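Local coordinates for protein mandalate racemase/muconate lactonizing enzyme (Unidentified, PDB 4E4U) that belongs to the mandelate racemase/muconate lactonizing enzyme family of the enolase superfamily and is probably an isomerase or lyase acting on carboxylate substrates, at residues W23-L28 with V37-S42; G313-A318 with L366-D371; E7-A12 with D373-H378. All coordinates share one frame; numbering follows the deposited sequence.

Contact 1: residues W23-L28 with V37-S42; sequences WIFVKL and VGEIYS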
ATOM      1  N   TRP A  23      -6.091   1.798 -45.720  1.00 13.96           N
ATOM      2  CA  TRP A  23      -7.136   1.331 -44.817  1.00 13.98           C
ATOM      3  C   TRP A  23      -7.465  -0.116 -45.137  1.00 13.95           C
ATOM      4  O   TRP A  23      -7.575  -0.494 -46.305  1.00 15.63           O
ATOM      5  CB  TRP A  23      -8.382   2.207 -44.940  1.00 14.59           C
ATOM      6  CG  TRP A  23      -8.128   3.647 -44.599  1.00 14.08           C
ATOM      7  CD1 TRP A  23      -7.188   4.133 -43.726  1.00 14.38           C
ATOM      8  CD2 TRP A  23      -8.804   4.794 -45.138  1.00 13.96           C
ATOM      9  NE1 TRP A  23      -7.253   5.508 -43.681  1.00 14.44           N
ATOM     10  CE2 TRP A  23      -8.235   5.937 -44.538  1.00 14.07           C
ATOM     11  CE3 TRP A  23      -9.841   4.958 -46.064  1.00 14.91           C
ATOM     12  CZ2 TRP A  23      -8.660   7.233 -44.849  1.00 14.96           C
ATOM     13  CZ3 TRP A  23     -10.268   6.248 -46.363  1.00 15.11           C
ATOM     14  CH2 TRP A  23      -9.680   7.365 -45.758  1.00 15.61           C
ATOM     15  N   ILE A  24      -7.607  -0.922 -44.088  1.00 13.30           N
ATOM     16  CA  ILE A  24      -7.849  -2.349 -44.243  1.00 12.90           C
ATOM     17  C   ILE A  24      -9.310  -2.667 -43.974  1.00 13.68           C
ATOM     18  O   ILE A  24      -9.755  -2.615 -42.823  1.00 13.44           O
ATOM     19  CB  ILE A  24      -6.978  -3.168 -43.266  1.00 13.90           C
ATOM     20  CG1 ILE A  24      -5.498  -2.815 -43.429  1.00 14.86           C
ATOM     21  CG2 ILE A  24      -7.204  -4.653 -43.484  1.00 14.50           C
ATOM     22  CD1 ILE A  24      -4.608  -3.418 -42.348  1.00 15.73           C
ATOM     23  N   PHE A  25     -10.055  -3.004 -45.024  1.00 13.67           N
ATOM     24  CA  PHE A  25     -11.473  -3.322 -44.875  1.00 13.73           C
ATOM     25  C   PHE A  25     -11.726  -4.807 -45.061  1.00 13.52           C
ATOM     26  O   PHE A  25     -11.054  -5.464 -45.857  1.00 14.74           O
ATOM     27  CB  PHE A  25     -12.322  -2.544 -45.890  1.00 14.49           C
ATOM     28  CG  PHE A  25     -12.190  -1.051 -45.783  1.00 15.02           C
ATOM     29  CD1 PHE A  25     -12.550  -0.383 -44.619  1.00 15.46           C
ATOM     30  CD2 PHE A  25     -11.726  -0.307 -46.861  1.00 15.55           C
ATOM     31  CE1 PHE A  25     -12.432   0.997 -44.528  1.00 16.04           C
ATOM     32  CE2 PHE A  25     -11.613   1.065 -46.776  1.00 16.24           C
ATOM     33  CZ  PHE A  25     -11.960   1.720 -45.608  1.00 16.18           C
ATOM     34  N   VAL A  26     -12.709  -5.329 -44.336  1.00 13.51           N
ATOM     35  CA  VAL A  26     -13.178  -6.689 -44.563  1.00 13.73           C
ATOM     36  C   VAL A  26     -14.679  -6.675 -44.831  1.00 14.07           C
ATOM     37  O   VAL A  26     -15.425  -5.899 -44.217  1.00 15.02           O
ATOM     38  CB  VAL A  26     -12.853  -7.614 -43.366  1.00 14.23           C
ATOM     39  CG1 VAL A  26     -11.348  -7.848 -43.274  1.00 14.74           C
ATOM     40  CG2 VAL A  26     -13.399  -7.034 -42.059  1.00 14.77           C
ATOM     41  N   LYS A  27     -15.113  -7.505 -45.775  1.00 14.39           N
ATOM     42  CA  LYS A  27     -16.533  -7.664 -46.074  1.00 15.35           C
ATOM     43  C   LYS A  27     -16.938  -9.113 -45.852  1.00 15.21           C
ATOM     44  O   LYS A  27     -16.329 -10.028 -46.406  1.00 16.49           O
ATOM     45  CB  LYS A  27     -16.846  -7.220 -47.507  1.00 17.87           C
ATOM     46  CG  LYS A  27     -16.772  -5.712 -47.706  1.00 20.19           C
ATOM     47  CD  LYS A  27     -17.086  -5.299 -49.148  1.00 22.67           C
ATOM     48  CE  LYS A  27     -18.526  -5.611 -49.539  1.00 24.02           C
ATOM     49  NZ  LYS A  27     -18.834  -5.223 -50.938  1.00 25.64           N
ATOM     50  N   LEU A  28     -17.951  -9.317 -45.012  1.00 15.03           N
ATOM     51  CA  LEU A  28     -18.464 -10.650 -44.723  1.00 15.09           C
ATOM     52  C   LEU A  28     -19.819 -10.837 -45.366  1.00 15.58           C
ATOM     53  O   LEU A  28     -20.610  -9.895 -45.449  1.00 16.32           O
ATOM     54  CB  LEU A  28     -18.626 -10.842 -43.217  1.00 14.83           C
ATOM     55  CG  LEU A  28     -17.388 -10.615 -42.358  1.00 15.76           C
ATOM     56  CD1 LEU A  28     -17.718 -10.882 -40.898  1.00 16.93           C
ATOM     57  CD2 LEU A  28     -16.257 -11.513 -42.837  1.00 17.22           C
ATOM     58  N   VAL A  37     -19.619  -5.017 -43.126  1.00 13.80           N
ATOM     59  CA  VAL A  37     -18.297  -4.467 -43.399  1.00 13.86           C
ATOM     60  C   VAL A  37     -17.601  -4.070 -42.096  1.00 13.82           C
ATOM     61  O   VAL A  37     -18.255  -3.680 -41.130  1.00 14.00           O
ATOM     62  CB  VAL A  37     -18.377  -3.279 -44.390  1.00 14.69           C
ATOM     63  CG1 VAL A  37     -19.102  -2.092 -43.763  1.00 15.66           C
ATOM     64  CG2 VAL A  37     -16.988  -2.883 -44.891  1.00 15.38           C
ATOM     65  N   GLY A  38     -16.278  -4.205 -42.068  1.00 12.41           N
ATOM     66  CA  GLY A  38     -15.495  -3.838 -40.904  1.00 12.77           C
ATOM     67  C   GLY A  38     -14.148  -3.279 -41.308  1.00 12.31           C
ATOM     68  O   GLY A  38     -13.767  -3.322 -42.490  1.00 13.38           O
ATOM     69  N   GLU A  39     -13.427  -2.745 -40.331  1.00 11.89           N
ATOM     70  CA  GLU A  39     -12.111  -2.169 -40.562  1.00 12.24           C
ATOM     71  C   GLU A  39     -11.152  -2.674 -39.496  1.00 12.04           C
ATOM     72  O   GLU A  39     -11.538  -2.859 -38.337  1.00 12.02           O
ATOM     73  CB  GLU A  39     -12.158  -0.635 -40.558  1.00 13.24           C
ATOM     74  CG  GLU A  39     -10.805  -0.010 -40.870  1.00 14.39           C
ATOM     75  CD  GLU A  39     -10.857   1.461 -41.240  1.00 14.47           C
ATOM     76  OE1 GLU A  39     -11.955   2.063 -41.292  1.00 14.87           O
ATOM     77  OE2 GLU A  39      -9.765   2.019 -41.489  1.00 15.34           O
ATOM     78  N   ILE A  40      -9.911  -2.909 -39.910  1.00 11.68           N
ATOM     79  CA  ILE A  40      -8.859  -3.422 -39.052  1.00 10.98           C
ATOM     80  C   ILE A  40      -7.797  -2.347 -38.851  1.00 11.31           C
ATOM     81  O   ILE A  40      -7.338  -1.745 -39.822  1.00 12.52           O
ATOM     82  CB  ILE A  40      -8.226  -4.665 -39.703  1.00 11.31           C
ATOM     83  CG1 ILE A  40      -9.248  -5.804 -39.727  1.00 12.14           C
ATOM     84  CG2 ILE A  40      -6.931  -5.069 -39.004  1.00 12.66           C
ATOM     85  CD1 ILE A  40      -8.854  -6.999 -40.558  1.00 13.11           C
ATOM     86  N   TYR A  41      -7.413  -2.100 -37.596  1.00 11.47           N
ATOM     87  CA  TYR A  41      -6.372  -1.123 -37.293  1.00 11.72           C
ATOM     88  C   TYR A  41      -5.174  -1.882 -36.750  1.00 12.05           C
ATOM     89  O   TYR A  41      -5.167  -2.312 -35.592  1.00 13.50           O
ATOM     90  CB  TYR A  41      -6.858  -0.093 -36.272  1.00 12.36           C
ATOM     91  CG  TYR A  41      -5.969   1.128 -36.129  1.00 12.51           C
ATOM     92  CD1 TYR A  41      -5.923   2.084 -37.131  1.00 14.01           C
ATOM     93  CD2 TYR A  41      -5.202   1.341 -34.991  1.00 13.82           C
ATOM     94  CE1 TYR A  41      -5.132   3.209 -37.015  1.00 14.45           C
ATOM     95  CE2 TYR A  41      -4.406   2.475 -34.863  1.00 13.84           C
ATOM     96  CZ  TYR A  41      -4.374   3.402 -35.885  1.00 13.16           C
ATOM     97  OH  TYR A  41      -3.594   4.535 -35.791  1.00 13.45           O
ATOM     98  N   SER A  42      -4.173  -2.083 -37.603  1.00 12.59           N
ATOM     99  CA  SER A  42      -2.983  -2.830 -37.214  1.00 13.37           C
ATOM    100  C   SER A  42      -1.904  -2.624 -38.258  1.00 13.48           C
ATOM    101  O   SER A  42      -2.126  -2.885 -39.441  1.00 15.42           O
ATOM    102  CB  SER A  42      -3.302  -4.323 -37.119  1.00 14.42           C
ATOM    103  OG  SER A  42      -2.215  -5.032 -36.558  1.00 14.75           O
TER
HETATM  104  O   HOH W   1      -7.568   0.400 -41.535  1.00 13.08           O
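E39 has CG anti to the backbone N (chi1 -177°) and an extended chain beyond it, while F25 turns CG back beside its own N (chi1 -59°). The two side chains therefore run side by side from one face of the sheet. F25 CE1 lies 3.4 Å from E39 OE1, oblique to the ring, with ring and carboxylate planes 67° apart. The other oxygen, E39 OE2, comes 3.7 Å from W23 CB. The carboxylate is buried but well bonded. It accepts from the backbone N of G313 and of G316, at the start of helix 314-325, and OE2 also accepts from a water. That water also accepts from I24 N and donates to I40 O. I40 N donates to I24 O, and on the return side the water bridges I24 N to I40 O.

The backbone forms an antiparallel hairpin. V26 and G38 are a hydrogen-bonded pair: V26 N donates to G38 O at 2.9 Å, and G38 N donates back to V26 O. On the face opposite F25, I24 CG2 rests 3.9 Å from I40 CB, and V26 CG1 meets I40 CD1 at 3.8 Å. V26 CG2 packs on the G38 backbone, 3.8 Å from G38 O.

This hairpin is part of the three-stranded sheet of the N-terminal capping domain. Strand 3-12 lies on the other side of strand 22-30. I24, V26 and I40 pack on I54 of helix 47-61, and F25, V37 and E39 pack on V315 of helix 314-325.

Contact 2: residues G313-A318 with L366-D371; sequences GPVGAA and LGIELD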
ATOM      1  N   GLY A 313     -10.011   4.719 -41.682  1.00 13.62           N
ATOM      2  CA  GLY A 313     -11.099   4.949 -42.619  1.00 13.86           C
ATOM      3  C   GLY A 313     -12.465   5.187 -41.999  1.00 13.65           C
ATOM      4  O   GLY A 313     -12.629   5.176 -40.775  1.00 13.80           O
ATOM      5  N   PRO A 314     -13.470   5.403 -42.853  1.00 13.60           N
ATOM      6  CA  PRO A 314     -14.805   5.746 -42.362  1.00 14.03           C
ATOM      7  C   PRO A 314     -15.583   4.549 -41.825  1.00 13.72           C
ATOM      8  O   PRO A 314     -16.600   4.745 -41.168  1.00 14.30           O
ATOM      9  CB  PRO A 314     -15.497   6.316 -43.606  1.00 14.32           C
ATOM     10  CG  PRO A 314     -14.822   5.615 -44.735  1.00 15.25           C
ATOM     11  CD  PRO A 314     -13.386   5.488 -44.320  1.00 14.76           C
ATOM     12  N   VAL A 315     -15.127   3.329 -42.091  1.00 13.30           N
ATOM     13  CA  VAL A 315     -15.820   2.163 -41.546  1.00 12.99           C
ATOM     14  C   VAL A 315     -15.516   2.033 -40.051  1.00 12.97           C
ATOM     15  O   VAL A 315     -16.427   1.879 -39.234  1.00 12.99           O
ATOM     16  CB  VAL A 315     -15.484   0.872 -42.320  1.00 13.27           C
ATOM     17  CG1 VAL A 315     -16.083  -0.342 -41.621  1.00 14.04           C
ATOM     18  CG2 VAL A 315     -15.989   0.974 -43.768  1.00 14.15           C
ATOM     19  N   GLY A 316     -14.241   2.114 -39.686  1.00 13.02           N
ATOM     20  CA  GLY A 316     -13.876   2.168 -38.282  1.00 13.14           C
ATOM     21  C   GLY A 316     -14.501   3.372 -37.594  1.00 12.92           C
ATOM     22  O   GLY A 316     -14.926   3.282 -36.443  1.00 12.68           O
ATOM     23  N   ALA A 317     -14.572   4.503 -38.295  1.00 12.20           N
ATOM     24  CA  ALA A 317     -15.224   5.685 -37.729  1.00 12.47           C
ATOM     25  C   ALA A 317     -16.704   5.415 -37.456  1.00 12.15           C
ATOM     26  O   ALA A 317     -17.219   5.757 -36.383  1.00 12.41           O
ATOM     27  CB  ALA A 317     -15.056   6.884 -38.645  1.00 13.77           C
ATOM     28  N   ALA A 318     -17.378   4.784 -38.414  1.00 12.29           N
ATOM     29  CA  ALA A 318     -18.784   4.437 -38.229  1.00 12.57           C
ATOM     30  C   ALA A 318     -18.988   3.553 -37.000  1.00 11.74           C
ATOM     31  O   ALA A 318     -19.905   3.783 -36.212  1.00 12.76           O
ATOM     32  CB  ALA A 318     -19.349   3.776 -39.473  1.00 13.90           C
ATOM     33  N   LEU A 366     -23.999  -0.738 -38.900  1.00 13.41           N
ATOM     34  CA  LEU A 366     -23.033   0.317 -38.618  1.00 13.86           C
ATOM     35  C   LEU A 366     -23.382   1.631 -39.312  1.00 14.92           C
ATOM     36  O   LEU A 366     -22.749   2.653 -39.048  1.00 16.67           O
ATOM     37  CB  LEU A 366     -21.632  -0.113 -39.049  1.00 14.14           C
ATOM     38  CG  LEU A 366     -21.029  -1.340 -38.367  1.00 14.71           C
ATOM     39  CD1 LEU A 366     -19.664  -1.661 -38.973  1.00 14.91           C
ATOM     40  CD2 LEU A 366     -20.926  -1.150 -36.859  1.00 15.41           C
ATOM     41  N   GLY A 367     -24.378   1.609 -40.195  1.00 15.28           N
ATOM     42  CA  GLY A 367     -24.730   2.799 -40.958  1.00 16.66           C
ATOM     43  C   GLY A 367     -23.640   3.240 -41.923  1.00 17.64           C
ATOM     44  O   GLY A 367     -23.407   4.442 -42.099  1.00 19.98           O
ATOM     45  N   ILE A 368     -22.978   2.275 -42.556  1.00 16.51           N
ATOM     46  CA  ILE A 368     -21.883   2.578 -43.470  1.00 16.00           C
ATOM     47  C   ILE A 368     -21.790   1.492 -44.543  1.00 16.81           C
ATOM     48  O   ILE A 368     -22.129   0.338 -44.291  1.00 17.40           O
ATOM     49  CB  ILE A 368     -20.535   2.714 -42.702  1.00 16.14           C
ATOM     50  CG1 ILE A 368     -19.533   3.575 -43.471  1.00 16.49           C
ATOM     51  CG2 ILE A 368     -19.939   1.363 -42.375  1.00 16.33           C
ATOM     52  CD1 ILE A 368     -19.882   5.043 -43.452  1.00 17.06           C
ATOM     53  N   GLU A 369     -21.357   1.865 -45.743  1.00 17.17           N
ATOM     54  CA  GLU A 369     -21.201   0.902 -46.828  1.00 17.92           C
ATOM     55  C   GLU A 369     -20.151   1.402 -47.800  1.00 16.92           C
ATOM     56  O   GLU A 369     -20.198   2.556 -48.225  1.00 17.66           O
ATOM     57  CB  GLU A 369     -22.530   0.691 -47.565  1.00 19.83           C
ATOM     58  CG  GLU A 369     -22.474  -0.368 -48.670  1.00 22.78           C
ATOM     59  CD  GLU A 369     -23.824  -0.625 -49.318  1.00 26.83           C
ATOM     60  OE1 GLU A 369     -24.806   0.062 -48.966  1.00 28.67           O
ATOM     61  OE2 GLU A 369     -23.903  -1.516 -50.186  1.00 29.22           O
ATOM     62  N   LEU A 370     -19.215   0.534 -48.170  1.00 15.99           N
ATOM     63  CA  LEU A 370     -18.182   0.920 -49.126  1.00 16.63           C
ATOM     64  C   LEU A 370     -18.738   1.080 -50.532  1.00 17.08           C
ATOM     65  O   LEU A 370     -19.599   0.309 -50.965  1.00 18.29           O
ATOM     66  CB  LEU A 370     -17.062  -0.113 -49.158  1.00 17.14           C
ATOM     67  CG  LEU A 370     -16.215  -0.248 -47.896  1.00 16.86           C
ATOM     68  CD1 LEU A 370     -15.312  -1.460 -48.014  1.00 17.29           C
ATOM     69  CD2 LEU A 370     -15.389   1.010 -47.654  1.00 17.40           C
ATOM     70  N   ASP A 371     -18.225   2.081 -51.240  1.00 17.21           N
ATOM     71  CA  ASP A 371     -18.465   2.225 -52.664  1.00 18.71           C
ATOM     72  C   ASP A 371     -17.403   1.377 -53.355  1.00 18.37           C
ATOM     73  O   ASP A 371     -16.236   1.767 -53.429  1.00 18.89           O
ATOM     74  CB  ASP A 371     -18.348   3.698 -53.069  1.00 20.50           C
ATOM     75  CG  ASP A 371     -18.679   3.935 -54.532  1.00 22.77           C
ATOM     76  OD1 ASP A 371     -18.347   3.075 -55.373  1.00 23.67           O
ATOM     77  OD2 ASP A 371     -19.274   4.989 -54.838  1.00 23.90           O
TER
HETATM   78  O   HOH W   2     -22.234   4.801 -37.527  1.00 18.83           O
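A318, near the start of helix 314-325, stands against I368 in an irregular but extended piece of chain, and the nearest CA atoms, those of A318 and L366, are 5.9 Å apart. Both segments belong to the enolase C-terminal, TIM-barrel-like domain and pack together against the N-terminal sheet. No direct hydrogen bond crosses between 313-318 and 366-371. The methyl A318 CB is central to the contact. It lies 3.6 Å from I368 CB and equally close to the carbonyl oxygen L366 O. I368 has CG1 anti to its backbone N (chi1 -156°), which carries that branch along the helix to 3.9 Å from P314 O. Its other branch, CG2, stays near the alanine methyl. One turn back, V315 CG2 meets L370 CD2 at 3.9 Å, the two side chains crossing at about a right angle. G367, with a positive phi of 66°, turns the chain between L366 and I368.

A water joins the backbones beside the alanine, donating to A318 O at 2.9 Å and to L366 O at 2.7 Å. Nearby, D103 accepts from L366 N. V315, I368 and L370 also touch V37 of strand 35-40, so the group reaches the N-terminal domain.

The chemistry is apolar and short-range. Small and branched side chains fill the interface. No charged group takes part, and the one polar link runs through water.

Contact 3: residues E7-A12 with D373-H378; sequences ETHIVA and DVVKRH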
ATOM      1  N   GLU A   7     -14.149 -11.045 -47.977  1.00 16.28           N
ATOM      2  CA  GLU A   7     -13.301 -10.329 -48.925  1.00 17.87           C
ATOM      3  C   GLU A   7     -12.495  -9.303 -48.150  1.00 16.42           C
ATOM      4  O   GLU A   7     -13.041  -8.608 -47.288  1.00 17.69           O
ATOM      5  CB  GLU A   7     -14.135  -9.566 -49.952  1.00 21.60           C
ATOM      6  CG  GLU A   7     -14.979 -10.398 -50.885  1.00 25.53           C
ATOM      7  CD  GLU A   7     -15.803  -9.520 -51.821  1.00 28.67           C
ATOM      8  OE1 GLU A   7     -15.651  -8.278 -51.768  1.00 29.66           O
ATOM      9  OE2 GLU A   7     -16.607 -10.064 -52.604  1.00 30.88           O
ATOM     10  N   THR A   8     -11.210  -9.188 -48.470  1.00 15.20           N
ATOM     11  CA  THR A   8     -10.359  -8.165 -47.873  1.00 15.59           C
ATOM     12  C   THR A   8     -10.011  -7.117 -48.919  1.00 16.44           C
ATOM     13  O   THR A   8      -9.623  -7.455 -50.039  1.00 17.64           O
ATOM     14  CB  THR A   8      -9.069  -8.783 -47.326  1.00 17.58           C
ATOM     15  OG1 THR A   8      -9.403  -9.706 -46.285  1.00 18.62           O
ATOM     16  CG2 THR A   8      -8.137  -7.707 -46.775  1.00 19.19           C
ATOM     17  N   HIS A   9     -10.166  -5.850 -48.557  1.00 15.65           N
ATOM     18  CA  HIS A   9      -9.847  -4.752 -49.455  1.00 16.31           C
ATOM     19  C   HIS A   9      -8.942  -3.773 -48.734  1.00 15.86           C
ATOM     20  O   HIS A   9      -9.373  -3.102 -47.796  1.00 16.42           O
ATOM     21  CB  HIS A   9     -11.126  -4.050 -49.918  1.00 18.18           C
ATOM     22  CG  HIS A   9     -12.059  -4.948 -50.665  1.00 19.63           C
ATOM     23  ND1 HIS A   9     -11.902  -5.235 -52.003  1.00 21.55           N
ATOM     24  CD2 HIS A   9     -13.153  -5.637 -50.259  1.00 20.84           C
ATOM     25  CE1 HIS A   9     -12.854  -6.064 -52.389  1.00 21.93           C
ATOM     26  NE2 HIS A   9     -13.628  -6.323 -51.347  1.00 21.81           N
ATOM     27  N   ILE A  10      -7.682  -3.718 -49.156  1.00 16.07           N
ATOM     28  CA  ILE A  10      -6.717  -2.803 -48.561  1.00 15.95           C
ATOM     29  C   ILE A  10      -6.535  -1.626 -49.510  1.00 16.32           C
ATOM     30  O   ILE A  10      -5.885  -1.735 -50.551  1.00 18.27           O
ATOM     31  CB  ILE A  10      -5.381  -3.501 -48.223  1.00 17.06           C
ATOM     32  CG1 ILE A  10      -5.634  -4.644 -47.232  1.00 17.38           C
ATOM     33  CG2 ILE A  10      -4.390  -2.493 -47.645  1.00 17.75           C
ATOM     34  CD1 ILE A  10      -4.394  -5.415 -46.813  1.00 18.52           C
ATOM     35  N   VAL A  11      -7.155  -0.508 -49.150  1.00 16.03           N
ATOM     36  CA  VAL A  11      -7.271   0.647 -50.023  1.00 16.42           C
ATOM     37  C   VAL A  11      -6.123   1.623 -49.804  1.00 16.34           C
ATOM     38  O   VAL A  11      -5.810   1.977 -48.667  1.00 16.53           O
ATOM     39  CB  VAL A  11      -8.604   1.366 -49.739  1.00 18.95           C
ATOM     40  CG1 VAL A  11      -8.727   2.634 -50.553  1.00 20.64           C
ATOM     41  CG2 VAL A  11      -9.777   0.427 -50.019  1.00 20.02           C
ATOM     42  N   ALA A  12      -5.499   2.058 -50.894  1.00 16.30           N
ATOM     43  CA  ALA A  12      -4.453   3.072 -50.828  1.00 16.49           C
ATOM     44  C   ALA A  12      -5.090   4.446 -50.663  1.00 16.74           C
ATOM     45  O   ALA A  12      -5.900   4.861 -51.492  1.00 18.31           O
ATOM     46  CB  ALA A  12      -3.605   3.040 -52.092  1.00 17.28           C
ATOM     47  N   ASP A 373     -16.806   0.563 -56.432  1.00 20.26           N
ATOM     48  CA  ASP A 373     -16.155   1.085 -57.623  1.00 21.32           C
ATOM     49  C   ASP A 373     -14.971   1.976 -57.233  1.00 20.74           C
ATOM     50  O   ASP A 373     -13.902   1.905 -57.839  1.00 21.70           O
ATOM     51  CB  ASP A 373     -17.157   1.829 -58.501  1.00 23.11           C
ATOM     52  CG  ASP A 373     -18.228   0.913 -59.065  1.00 25.20           C
ATOM     53  OD1 ASP A 373     -17.900  -0.230 -59.454  1.00 26.48           O
ATOM     54  OD2 ASP A 373     -19.399   1.333 -59.120  1.00 26.56           O
ATOM     55  N   VAL A 374     -15.152   2.789 -56.197  1.00 19.45           N
ATOM     56  CA  VAL A 374     -14.065   3.622 -55.691  1.00 19.33           C
ATOM     57  C   VAL A 374     -12.973   2.758 -55.063  1.00 19.41           C
ATOM     58  O   VAL A 374     -11.783   2.964 -55.321  1.00 19.91           O
ATOM     59  CB  VAL A 374     -14.580   4.669 -54.680  1.00 18.51           C
ATOM     60  CG1 VAL A 374     -13.421   5.439 -54.055  1.00 19.22           C
ATOM     61  CG2 VAL A 374     -15.566   5.617 -55.363  1.00 18.95           C
ATOM     62  N   VAL A 375     -13.377   1.784 -54.250  1.00 18.77           N
ATOM     63  CA  VAL A 375     -12.433   0.847 -53.647  1.00 19.73           C
ATOM     64  C   VAL A 375     -11.559   0.178 -54.710  1.00 20.99           C
ATOM     65  O   VAL A 375     -10.333   0.139 -54.574  1.00 21.02           O
ATOM     66  CB  VAL A 375     -13.160  -0.224 -52.807  1.00 20.64           C
ATOM     67  CG1 VAL A 375     -12.203  -1.338 -52.398  1.00 21.74           C
ATOM     68  CG2 VAL A 375     -13.789   0.411 -51.578  1.00 20.45           C
ATOM     69  N   LYS A 376     -12.182  -0.328 -55.770  1.00 22.73           N
ATOM     70  CA  LYS A 376     -11.432  -1.013 -56.822  1.00 24.88           C
ATOM     71  C   LYS A 376     -10.398  -0.105 -57.493  1.00 24.36           C
ATOM     72  O   LYS A 376      -9.304  -0.553 -57.837  1.00 25.17           O
ATOM     73  CB  LYS A 376     -12.372  -1.611 -57.871  1.00 28.24           C
ATOM     74  CG  LYS A 376     -13.241  -2.748 -57.349  1.00 31.56           C
ATOM     75  CD  LYS A 376     -14.240  -3.215 -58.400  1.00 34.02           C
ATOM     76  CE  LYS A 376     -15.389  -3.982 -57.759  1.00 35.94           C
ATOM     77  NZ  LYS A 376     -16.096  -4.849 -58.744  1.00 37.18           N
ATOM     78  N   ARG A 377     -10.740   1.168 -57.665  1.00 23.73           N
ATOM     79  CA  ARG A 377      -9.834   2.117 -58.306  1.00 24.71           C
ATOM     80  C   ARG A 377      -8.652   2.499 -57.413  1.00 23.97           C
ATOM     81  O   ARG A 377      -7.658   3.039 -57.899  1.00 25.38           O
ATOM     82  CB  ARG A 377     -10.584   3.383 -58.744  1.00 26.56           C
ATOM     83  CG  ARG A 377     -11.647   3.156 -59.811  1.00 29.53           C
ATOM     84  CD  ARG A 377     -11.998   4.452 -60.537  1.00 31.88           C
ATOM     85  NE  ARG A 377     -12.408   5.516 -59.620  1.00 33.32           N
ATOM     86  CZ  ARG A 377     -13.649   5.668 -59.164  1.00 34.90           C
ATOM     87  NH1 ARG A 377     -14.599   4.818 -59.524  1.00 35.42           N
ATOM     88  NH2 ARG A 377     -13.941   6.664 -58.338  1.00 35.83           N
ATOM     89  N   HIS A 378      -8.756   2.224 -56.113  1.00 21.80           N
ATOM     90  CA  HIS A 378      -7.701   2.602 -55.176  1.00 21.53           C
ATOM     91  C   HIS A 378      -7.048   1.392 -54.513  1.00 22.66           C
ATOM     92  O   HIS A 378      -6.474   1.492 -53.430  1.00 22.55           O
ATOM     93  CB  HIS A 378      -8.236   3.605 -54.146  1.00 21.57           C
ATOM     94  CG  HIS A 378      -8.662   4.902 -54.756  1.00 22.77           C
ATOM     95  ND1 HIS A 378      -7.819   5.990 -54.866  1.00 24.02           N
ATOM     96  CD2 HIS A 378      -9.833   5.276 -55.331  1.00 22.72           C
ATOM     97  CE1 HIS A 378      -8.459   6.979 -55.464  1.00 24.03           C
ATOM     98  NE2 HIS A 378      -9.676   6.573 -55.761  1.00 23.70           N
TER
HETATM   99  O   HOH W   3      -5.052   5.869 -53.926  1.00 29.54           O
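V11 and A12 end the first strand of the N-terminal capping domain, and here they meet the C-terminal end of the short helix 372-377. V11 touches both V375 and H378. Its CB splits into two branches. CG1, anti to the backbone N (chi1 176°), runs to 3.8 Å from H378 CB, and H378 O is equally close to it. CG2 goes the other way and touches V375 CG1 at 3.8 Å. The two valines cross at about a right angle. V375 CG1 also lies 3.8 Å from H9 CB, so this one methyl meets two side chains of the strand.

The H9 ring is held from within the strand. H9 NE2 donates to E7 OE1, which lies almost in the ring plane and is met on its anti side. That bond helps fix the ring's rotation beside V375.

A water ties A12 O to H378 ND1, and F342 meets the H378 ring edge-to-face. The strand is fastened to the helix end by one backbone bond: A12 N donates to H378 O at 2.8 Å, nearly in line with the carbonyl, at a C=O...N angle of 170°.

Overall arrangement
The three contacts form one continuous patch on the same side of the chain's centre. Contacts 1 and 2 have centres about 9 Å apart. The E39 carboxylate spans them, at 2.7 Å from E39 OE2 to G313 N and 2.8 Å from E39 OE1 to G316 N. The N-terminal sheet thus holds the start of helix 314-325 of the barrel domain. Contacts 1 and 3 share the sheet, with F25 N 2.9 Å from H9 O. Contacts 2 and 3, with centres about 13 Å apart, touch more lightly, through L370 CB and V375 CG2. None of the residues lining the bound dithiol pocket, such as Y132 and C151, belongs to these segments.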